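Local atomic coordinates of Glucose/sorbosone dehydrogenases (Escherichia coli K12, PDB entry 2G8S), a protein that is of unknown function but belongs to a beta-propeller family, with six sheets arranged as blades, and binds a calcium ion. Residues A[12-17]-A[42-47]; A[72-75]-A[81-84]; A[30-35]-A[345-350]. One frame throughout, in Å; residues are numbered along the deposited sequence. Where two conformers were deposited one is given.

Contact 1 of 3, residues A[12-17]-A[42-47]; sequences VLQDKL and RHWQAG. With EDO (1,2-ethanediol), chain H.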
loop_
_atom_site.group_PDB
_atom_site.type_symbol
_atom_site.label_atom_id
_atom_site.label_comp_id
_atom_site.label_asym_id
_atom_site.label_seq_id
_atom_site.Cartn_x
_atom_site.Cartn_y
_atom_site.Cartn_z
ATOM N N VAL A 12 -10.423 10.530 17.945
ATOM C CA VAL A 12 -9.032 10.101 18.068
ATOM C C VAL A 12 -8.980 8.883 18.984
ATOM O O VAL A 12 -9.209 8.998 20.190
ATOM C CB VAL A 12 -8.112 11.220 18.621
ATOM C CG1 VAL A 12 -6.670 10.716 18.732
ATOM C CG2 VAL A 12 -8.183 12.459 17.736
ATOM N N LEU A 13 -8.692 7.721 18.406
ATOM C CA LEU A 13 -8.628 6.482 19.180
ATOM C C LEU A 13 -7.309 6.327 19.925
ATOM O O LEU A 13 -7.273 5.813 21.049
ATOM C CB LEU A 13 -8.852 5.263 18.285
ATOM C CG LEU A 13 -10.240 5.157 17.651
ATOM C CD1 LEU A 13 -10.296 3.926 16.786
ATOM C CD2 LEU A 13 -11.356 5.118 18.701
ATOM N N GLN A 14 -6.229 6.759 19.282
ATOM C CA GLN A 14 -4.891 6.661 19.848
ATOM C C GLN A 14 -4.029 7.771 19.270
ATOM O O GLN A 14 -4.055 8.010 18.063
ATOM C CB GLN A 14 -4.278 5.295 19.521
ATOM C CG GLN A 14 -2.887 5.069 20.132
ATOM C CD GLN A 14 -2.895 5.191 21.643
ATOM O OE1 GLN A 14 -3.605 4.456 22.324
ATOM N NE2 GLN A 14 -2.118 6.132 22.172
ATOM N N ASP A 15 -3.289 8.463 20.134
ATOM C CA ASP A 15 -2.353 9.480 19.662
ATOM C C ASP A 15 -0.910 9.062 19.921
ATOM O O ASP A 15 -0.650 7.920 20.339
ATOM C CB ASP A 15 -2.666 10.874 20.244
ATOM C CG ASP A 15 -2.610 10.918 21.766
ATOM O OD1 ASP A 15 -2.010 10.019 22.393
ATOM O OD2 ASP A 15 -3.169 11.877 22.343
ATOM N N LYS A 16 0.019 9.979 19.630
ATOM C CA LYS A 16 1.457 9.781 19.845
ATOM C C LYS A 16 1.991 8.517 19.161
ATOM O O LYS A 16 2.831 7.790 19.702
ATOM C CB LYS A 16 1.806 9.825 21.340
ATOM C CG LYS A 16 1.384 11.128 22.035
ATOM C CD LYS A 16 2.226 11.432 23.273
ATOM C CE LYS A 16 2.357 10.232 24.206
ATOM N NZ LYS A 16 1.058 9.757 24.751
ATOM N N LEU A 17 1.508 8.261 17.949
ATOM C CA LEU A 17 2.013 7.128 17.176
ATOM C C LEU A 17 3.142 7.607 16.278
ATOM O O LEU A 17 2.938 8.482 15.426
ATOM C CB LEU A 17 0.903 6.500 16.326
ATOM C CG LEU A 17 -0.264 5.837 17.070
ATOM C CD1 LEU A 17 -1.317 5.415 16.075
ATOM C CD2 LEU A 17 0.185 4.643 17.905
ATOM N N ARG A 42 2.528 -3.130 17.106
ATOM C CA ARG A 42 1.822 -2.987 18.376
ATOM C C ARG A 42 0.359 -3.355 18.216
ATOM O O ARG A 42 -0.170 -3.356 17.109
ATOM C CB ARG A 42 1.980 -1.573 18.948
ATOM C CG ARG A 42 3.393 -1.291 19.495
ATOM C CD ARG A 42 3.497 0.129 19.994
ATOM N NE ARG A 42 4.848 0.538 20.398
ATOM C CZ ARG A 42 5.196 0.879 21.639
ATOM N NH1 ARG A 42 4.304 0.841 22.630
ATOM N NH2 ARG A 42 6.438 1.271 21.888
ATOM N N HIS A 43 -0.270 -3.713 19.327
ATOM C CA HIS A 43 -1.691 -4.038 19.366
ATOM C C HIS A 43 -2.441 -2.904 20.052
ATOM O O HIS A 43 -2.013 -2.424 21.114
ATOM C CB HIS A 43 -1.881 -5.348 20.140
ATOM C CG HIS A 43 -3.307 -5.665 20.479
ATOM N ND1 HIS A 43 -3.752 -5.795 21.779
ATOM C CD2 HIS A 43 -4.382 -5.896 19.688
ATOM C CE1 HIS A 43 -5.041 -6.094 21.773
ATOM N NE2 HIS A 43 -5.450 -6.156 20.518
ATOM N N TRP A 44 -3.534 -2.455 19.435
ATOM C CA TRP A 44 -4.433 -1.492 20.063
ATOM C C TRP A 44 -5.802 -2.127 20.269
ATOM O O TRP A 44 -6.297 -2.828 19.391
ATOM C CB TRP A 44 -4.575 -0.222 19.211
ATOM C CG TRP A 44 -5.440 0.798 19.892
ATOM C CD1 TRP A 44 -5.027 1.769 20.756
ATOM C CD2 TRP A 44 -6.870 0.918 19.802
ATOM N NE1 TRP A 44 -6.109 2.491 21.211
ATOM C CE2 TRP A 44 -7.248 1.991 20.642
ATOM C CE3 TRP A 44 -7.864 0.229 19.091
ATOM C CZ2 TRP A 44 -8.578 2.395 20.790
ATOM C CZ3 TRP A 44 -9.190 0.626 19.248
ATOM C CH2 TRP A 44 -9.531 1.701 20.092
ATOM N N GLN A 45 -6.411 -1.865 21.422
ATOM C CA GLN A 45 -7.772 -2.329 21.687
ATOM C C GLN A 45 -8.505 -1.362 22.604
ATOM O O GLN A 45 -7.930 -0.853 23.567
ATOM C CB GLN A 45 -7.771 -3.732 22.297
ATOM C CG GLN A 45 -9.167 -4.339 22.428
ATOM C CD GLN A 45 -9.135 -5.800 22.833
ATOM O OE1 GLN A 45 -8.291 -6.566 22.370
ATOM N NE2 GLN A 45 -10.068 -6.199 23.693
ATOM N N ALA A 46 -9.781 -1.127 22.301
ATOM C CA ALA A 46 -10.613 -0.216 23.085
ATOM C C ALA A 46 -10.571 -0.592 24.568
ATOM O O ALA A 46 -10.766 -1.756 24.916
ATOM C CB ALA A 46 -12.046 -0.242 22.571
ATOM N N GLY A 47 -10.283 0.385 25.423
ATOM C CA GLY A 47 -10.242 0.145 26.863
ATOM C C GLY A 47 -8.905 -0.346 27.381
ATOM O O GLY A 47 -8.659 -0.308 28.594
HETATM C C1 EDO H . 3.952 4.815 20.900
HETATM O O1 EDO H . 5.252 4.759 21.491
HETATM C C2 EDO H . 4.042 4.573 19.397
HETATM O O2 EDO H . 5.006 5.441 18.784
HETATM O O HOH W 1 -6.284 4.288 23.341
#
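In the seam beside the propeller's closing blade, where N-terminal strand 8-17 pairs with C-terminal strand 345-352, a classic beta bulge does the touching: Leu-13 and Gln-14, which both face Leu-347, meet the indole of Trp-44 on strand 40-45 of the following sheet. The two side chains approach the ring differently. Leu-13 lies over one face, displaced toward the rim, with CB 3.8 Å from Trp-44 CZ2, and its two methyl groups reach the CH2 corner of the six-membered ring. Ala-46 N sits above the opposite face, also toward the rim. Gln-14 comes instead to the pyrrole edge. Its OE1 lies near the ring plane, 3.4 Å from Trp-44 NE1, and its amide is turned 67° from the indole.

An ordered water fills the polar corner between them. Trp-44 NE1 donates to it over 2.8 Å in the plane of the ring, while the water gives its own protons to Leu-13 O at 2.9 Å and to Gln-14 OE1 at 2.9 Å. The glutamine chain bends at CB-CG (chi2 58°), which turns the amide alongside its own strand, toward the next residue. There NE2 donates to Asp-15 O at 3.0 Å, almost straight at 173°, and this bond settles which end of the amide faces the indole. Beyond the bulge, a 1,2-ethanediol molecule lies over a face of the Arg-42 guanidinium and makes a weak hydrogen bond to Lys-16 O. Leu-50 backs both Gln-14 and Trp-44.

The seam is therefore amphipathic in miniature. Carbon packs on the ring face, while at the edge one water with three hydrogen bonds joins the indole N-H to two oxygens of the bulge, tying the sheets together through solvent.

Contact 2 of 3, residues A[72-75]-A[81-84]; sequences VLAP and RRIW. With EDO (1,2-ethanediol), chain J.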
loop_
_atom_site.group_PDB
_atom_site.type_symbol
_atom_site.label_atom_id
_atom_site.label_comp_id
_atom_site.label_asym_id
_atom_site.label_seq_id
_atom_site.Cartn_x
_atom_site.Cartn_y
_atom_site.Cartn_z
ATOM N N VAL A 72 -0.728 -7.531 7.270
ATOM C CA VAL A 72 -1.966 -8.071 6.700
ATOM C C VAL A 72 -2.201 -9.481 7.235
ATOM O O VAL A 72 -1.277 -10.286 7.271
ATOM C CB VAL A 72 -1.921 -8.096 5.133
ATOM C CG1 VAL A 72 -3.223 -8.652 4.553
ATOM C CG2 VAL A 72 -1.625 -6.703 4.566
ATOM N N LEU A 73 -3.431 -9.787 7.635
ATOM C CA LEU A 73 -3.751 -11.140 8.086
ATOM C C LEU A 73 -3.893 -12.061 6.885
ATOM O O LEU A 73 -4.420 -11.650 5.849
ATOM C CB LEU A 73 -5.049 -11.158 8.898
ATOM C CG LEU A 73 -5.255 -10.162 10.032
ATOM C CD1 LEU A 73 -6.460 -10.617 10.831
ATOM C CD2 LEU A 73 -4.050 -10.039 10.935
ATOM N N ALA A 74 -3.420 -13.303 7.006
ATOM C CA ALA A 74 -3.657 -14.298 5.955
ATOM C C ALA A 74 -5.165 -14.548 5.823
ATOM O O ALA A 74 -5.908 -14.374 6.795
ATOM C CB ALA A 74 -2.927 -15.597 6.277
ATOM N N PRO A 75 -5.626 -14.925 4.618
ATOM C CA PRO A 75 -7.063 -15.193 4.477
ATOM C C PRO A 75 -7.583 -16.272 5.435
ATOM O O PRO A 75 -8.732 -16.188 5.866
ATOM C CB PRO A 75 -7.198 -15.651 3.024
ATOM C CG PRO A 75 -6.022 -15.008 2.329
ATOM C CD PRO A 75 -4.907 -15.062 3.338
ATOM N N ARG A 81 -3.763 -18.336 12.119
ATOM C CA ARG A 81 -3.258 -17.142 12.810
ATOM C C ARG A 81 -2.037 -16.515 12.127
ATOM O O ARG A 81 -1.259 -15.799 12.762
ATOM C CB ARG A 81 -2.987 -17.421 14.297
ATOM C CG ARG A 81 -4.266 -17.783 15.052
ATOM C CD ARG A 81 -4.070 -17.783 16.556
ATOM N NE ARG A 81 -3.762 -16.460 17.093
ATOM C CZ ARG A 81 -4.658 -15.503 17.336
ATOM N NH1 ARG A 81 -5.949 -15.694 17.078
ATOM N NH2 ARG A 81 -4.257 -14.344 17.840
ATOM N N ARG A 82 -1.906 -16.764 10.825
ATOM C CA ARG A 82 -0.775 -16.257 10.066
ATOM C C ARG A 82 -0.934 -14.775 9.757
ATOM O O ARG A 82 -1.994 -14.332 9.302
ATOM C CB ARG A 82 -0.592 -17.072 8.792
ATOM C CG ARG A 82 0.573 -16.616 7.935
ATOM C CD ARG A 82 0.654 -17.454 6.690
ATOM N NE ARG A 82 1.088 -18.822 6.977
ATOM C CZ ARG A 82 1.237 -19.770 6.055
ATOM N NH1 ARG A 82 0.955 -19.511 4.784
ATOM N NH2 ARG A 82 1.650 -20.982 6.413
ATOM N N ILE A 83 0.126 -14.011 10.023
ATOM C CA ILE A 83 0.170 -12.605 9.637
ATOM C C ILE A 83 1.386 -12.354 8.758
ATOM O O ILE A 83 2.441 -12.963 8.955
ATOM C CB ILE A 83 0.104 -11.624 10.842
ATOM C CG1 ILE A 83 1.393 -11.617 11.654
ATOM C CG2 ILE A 83 -1.115 -11.916 11.709
ATOM C CD1 ILE A 83 1.544 -10.355 12.522
ATOM N N TRP A 84 1.192 -11.507 7.753
ATOM C CA TRP A 84 2.238 -11.144 6.807
ATOM C C TRP A 84 2.731 -9.732 7.081
ATOM O O TRP A 84 1.938 -8.845 7.421
ATOM C CB TRP A 84 1.697 -11.218 5.373
ATOM C CG TRP A 84 1.473 -12.612 4.861
ATOM C CD1 TRP A 84 0.505 -13.505 5.258
ATOM C CD2 TRP A 84 2.242 -13.278 3.853
ATOM N NE1 TRP A 84 0.630 -14.687 4.554
ATOM C CE2 TRP A 84 1.687 -14.573 3.683
ATOM C CE3 TRP A 84 3.346 -12.903 3.068
ATOM C CZ2 TRP A 84 2.199 -15.491 2.745
ATOM C CZ3 TRP A 84 3.862 -13.813 2.151
ATOM C CH2 TRP A 84 3.286 -15.091 1.994
HETATM C C1 EDO J . -7.280 -12.344 17.768
HETATM O O1 EDO J . -6.568 -13.093 18.757
HETATM C C2 EDO J . -8.655 -12.963 17.553
HETATM O O2 EDO J . -8.517 -14.319 17.110
#
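Val-72 and Trp-84 form an antiparallel hydrogen-bonded pair, with Val-72 N donating to Trp-84 O at 3.0 Å and Trp-84 N to Val-72 O at 2.8 Å, and a third bond from Ala-74 N to Arg-82 O (2.9 Å) extends the pairing past the end of strand 68-73.

Leu-73 and Ile-83 face each other as the non-hydrogen-bonded pair, Leu-73 CD2 meeting Ile-83 CG2 at 3.6 Å. At Ile-83, CG1 stands between the backbone N and carbonyl carbon (chi1 72°), so that branch is directed away and CG2 does the touching. Ala-74 offers its methyl to two neighbours: the aliphatic stem of Arg-82, CB to CB 3.7 Å, and the pyrrole edge of Trp-84, Ala-74 CB lying 4.1 Å from Trp-84 NE1. The Arg-82 stem runs straight to CD and bends at chi3 (-70°), its guanidinium reaching Gln-172 and a cation-pi contact with Tyr-102.

Arg-81, at positive phi just after helix 77-80, grips a 1,2-ethanediol from NH1 to O2 (2.9 Å) and NH2 to O1 (2.8 Å). That helix joins antiparallel neighbours 68-73 and 82-90 of one propeller sheet; three main-chain bonds fix their register, and Leu-73 on Ile-83 and Ala-74 on Trp-84 add apolar packing.

Contact 3 of 3, residues A[30-35]-A[345-350]; sequences HGMLIT and GELLKV. With EDO (1,2-ethanediol), chain L.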
loop_
_atom_site.group_PDB
_atom_site.type_symbol
_atom_site.label_atom_id
_atom_site.label_comp_id
_atom_site.label_asym_id
_atom_site.label_seq_id
_atom_site.Cartn_x
_atom_site.Cartn_y
_atom_site.Cartn_z
ATOM N N HIS A 30 -11.220 -8.036 18.753
ATOM C CA HIS A 30 -9.953 -8.060 19.477
ATOM C C HIS A 30 -9.054 -6.858 19.152
ATOM O O HIS A 30 -7.860 -6.861 19.467
ATOM C CB HIS A 30 -9.215 -9.374 19.197
ATOM C CG HIS A 30 -9.808 -10.561 19.890
ATOM N ND1 HIS A 30 -10.942 -11.201 19.436
ATOM C CD2 HIS A 30 -9.419 -11.232 21.000
ATOM C CE1 HIS A 30 -11.230 -12.211 20.240
ATOM N NE2 HIS A 30 -10.319 -12.253 21.196
ATOM N N GLY A 31 -9.622 -5.832 18.529
ATOM C CA GLY A 31 -8.859 -4.618 18.243
ATOM C C GLY A 31 -8.084 -4.753 16.952
ATOM O O GLY A 31 -8.573 -5.354 15.988
HETATM N N MSE A 32 -6.876 -4.190 16.926
HETATM C CA MSE A 32 -6.077 -4.161 15.703
HETATM C C MSE A 32 -4.577 -4.152 15.952
HETATM O O MSE A 32 -4.128 -3.788 17.031
HETATM C CB MSE A 32 -6.427 -2.926 14.890
HETATM C CG MSE A 32 -6.098 -1.642 15.599
HETATM SE SE MSE A 32 -6.530 -0.197 14.554
HETATM C CE MSE A 32 -8.511 -0.260 14.697
ATOM N N LEU A 33 -3.826 -4.568 14.940
ATOM C CA LEU A 33 -2.378 -4.435 14.943
ATOM C C LEU A 33 -2.038 -3.187 14.137
ATOM O O LEU A 33 -2.729 -2.857 13.162
ATOM C CB LEU A 33 -1.727 -5.658 14.304
ATOM C CG LEU A 33 -1.965 -7.033 14.944
ATOM C CD1 LEU A 33 -1.291 -8.107 14.113
ATOM C CD2 LEU A 33 -1.482 -7.090 16.388
ATOM N N ILE A 34 -0.982 -2.490 14.550
ATOM C CA ILE A 34 -0.509 -1.301 13.851
ATOM C C ILE A 34 0.995 -1.410 13.677
ATOM O O ILE A 34 1.701 -1.739 14.629
ATOM C CB ILE A 34 -0.822 0.004 14.650
ATOM C CG1 ILE A 34 -2.319 0.096 14.982
ATOM C CG2 ILE A 34 -0.355 1.241 13.878
ATOM C CD1 ILE A 34 -2.683 1.189 15.985
ATOM N N THR A 35 1.480 -1.158 12.465
ATOM C CA THR A 35 2.920 -1.061 12.255
ATOM C C THR A 35 3.372 0.374 12.456
ATOM O O THR A 35 2.703 1.303 12.018
ATOM C CB THR A 35 3.337 -1.491 10.838
ATOM O OG1 THR A 35 2.545 -0.790 9.866
ATOM C CG2 THR A 35 3.178 -2.988 10.663
ATOM N N GLY A 345 1.681 10.874 15.469
ATOM C CA GLY A 345 0.577 10.416 14.638
ATOM C C GLY A 345 -0.622 9.904 15.415
ATOM O O GLY A 345 -0.574 9.718 16.636
ATOM N N GLU A 346 -1.707 9.683 14.685
ATOM C CA GLU A 346 -2.985 9.313 15.281
ATOM C C GLU A 346 -3.641 8.170 14.531
ATOM O O GLU A 346 -3.463 8.020 13.316
ATOM C CB GLU A 346 -3.940 10.505 15.254
ATOM C CG GLU A 346 -3.529 11.715 16.076
ATOM C CD GLU A 346 -4.318 12.943 15.649
ATOM O OE1 GLU A 346 -4.207 13.337 14.468
ATOM O OE2 GLU A 346 -5.059 13.502 16.476
ATOM N N LEU A 347 -4.414 7.382 15.274
ATOM C CA LEU A 347 -5.413 6.476 14.723
ATOM C C LEU A 347 -6.759 7.151 14.941
ATOM O O LEU A 347 -7.121 7.460 16.084
ATOM C CB LEU A 347 -5.373 5.138 15.454
ATOM C CG LEU A 347 -6.527 4.161 15.194
ATOM C CD1 LEU A 347 -6.502 3.612 13.766
ATOM C CD2 LEU A 347 -6.474 3.038 16.234
ATOM N N LEU A 348 -7.476 7.386 13.839
ATOM C CA LEU A 348 -8.746 8.099 13.855
ATOM C C LEU A 348 -9.875 7.189 13.416
ATOM O O LEU A 348 -9.693 6.363 12.524
ATOM C CB LEU A 348 -8.691 9.276 12.885
ATOM C CG LEU A 348 -7.516 10.254 12.990
ATOM C CD1 LEU A 348 -7.497 11.243 11.828
ATOM C CD2 LEU A 348 -7.571 10.995 14.314
ATOM N N LYS A 349 -11.039 7.364 14.044
ATOM C CA LYS A 349 -12.266 6.671 13.657
ATOM C C LYS A 349 -13.198 7.739 13.099
ATOM O O LYS A 349 -13.532 8.712 13.793
ATOM C CB LYS A 349 -12.889 5.976 14.873
ATOM C CG LYS A 349 -14.176 5.189 14.588
ATOM C CD LYS A 349 -14.577 4.406 15.828
ATOM C CE LYS A 349 -15.856 3.613 15.616
ATOM N NZ LYS A 349 -16.210 2.827 16.832
ATOM N N VAL A 350 -13.594 7.558 11.839
ATOM C CA VAL A 350 -14.233 8.622 11.069
ATOM C C VAL A 350 -15.591 8.163 10.542
ATOM O O VAL A 350 -15.742 7.020 10.116
ATOM C CB VAL A 350 -13.313 9.072 9.891
ATOM C CG1 VAL A 350 -13.944 10.223 9.109
ATOM C CG2 VAL A 350 -11.919 9.475 10.393
HETATM C C1 EDO L . -13.673 1.670 19.648
HETATM O O1 EDO L . -14.255 2.744 18.903
HETATM C C2 EDO L . -13.296 0.537 18.706
HETATM O O2 EDO L . -13.024 1.062 17.403
#
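Flat groups play no part in the meeting of Met-32 with Leu-347, where saturated carbon and selenium touch; among the rings nearby, Tyr-337 touches Met-32 and Lys-349, Phe-25 touches Met-32, and Tyr-335 makes a cation-pi contact with the lysine. Met-32, present as selenomethionine, and Leu-347 reach toward each other tip to tip from two facing sheets whose backbones stay well apart, the CA atoms of Ile-34 and Leu-347 being 9.2 Å from one another.

In the conformer described, one of two deposited for Met-32, SE lies 3.6 Å from Leu-347 CD2 and 3.9 Å from Leu-347 CD1, so the selenium rests against both branches of the leucine. The terminal methyl turns aside (chi3 73°), yet CE still comes within 4.2 Å of Leu-347 CD2. On the leucine, CG stands opposite the backbone N (chi1 169°), which directs the side chain toward strand 32-36. Ile-34, two residues along from Met-32 on the same side of its strand, adds its CD1 at 4.2 Å from Leu-347 CD2. One methyl of the leucine thus meets two side chains.

Farther along strand 345-352, Lys-349 is fully extended, and its NZ donates to O1 of a 1,2-ethanediol at 2.8 Å; the same molecule also bonds to Tyr-337 OH. This polar fringe borders a contact whose three touching residues are all buried.

Strand 345-352 pairs with N-terminal strand 8-17, so both chain ends build this blade, the closure known from propellers, and the contact packs it on the next one. Leu-347 touches Leu-13 of strand 8-17 and Leu-339 of strand 336-340 within its own sheet, and reaches Leu-23 of strand 20-25 in the other. Pro-20 flanks Ile-34, so strands 20-25 and 32-36 together receive the leucine offered by the last strand of the chain.

How the contacts relate
Contacts 1 and 3 are two layers of one seam between the sheet closed by the chain's ends and the sheet that follows strand 8-17; their centres lie 6 Å apart. Contact 1 is the watered surface layer, contact 3 the buried, apolar one. Within each of the two sheets a probable hydrogen bond joins the two contacts: Leu-17 O is 2.7 Å from Gly-345 N in one, and His-43 NE2 is 2.7 Å from His-30 O in the other. Contact 2 lies within the next sheet, its centre about 17 Å from that of contact 3, and reaches it where Ile-83 CD1 packs on Leu-33 CD1 at 4.0 Å. The calcium ion, bound at Glu-223 and Tyr-233, involves none of these segments.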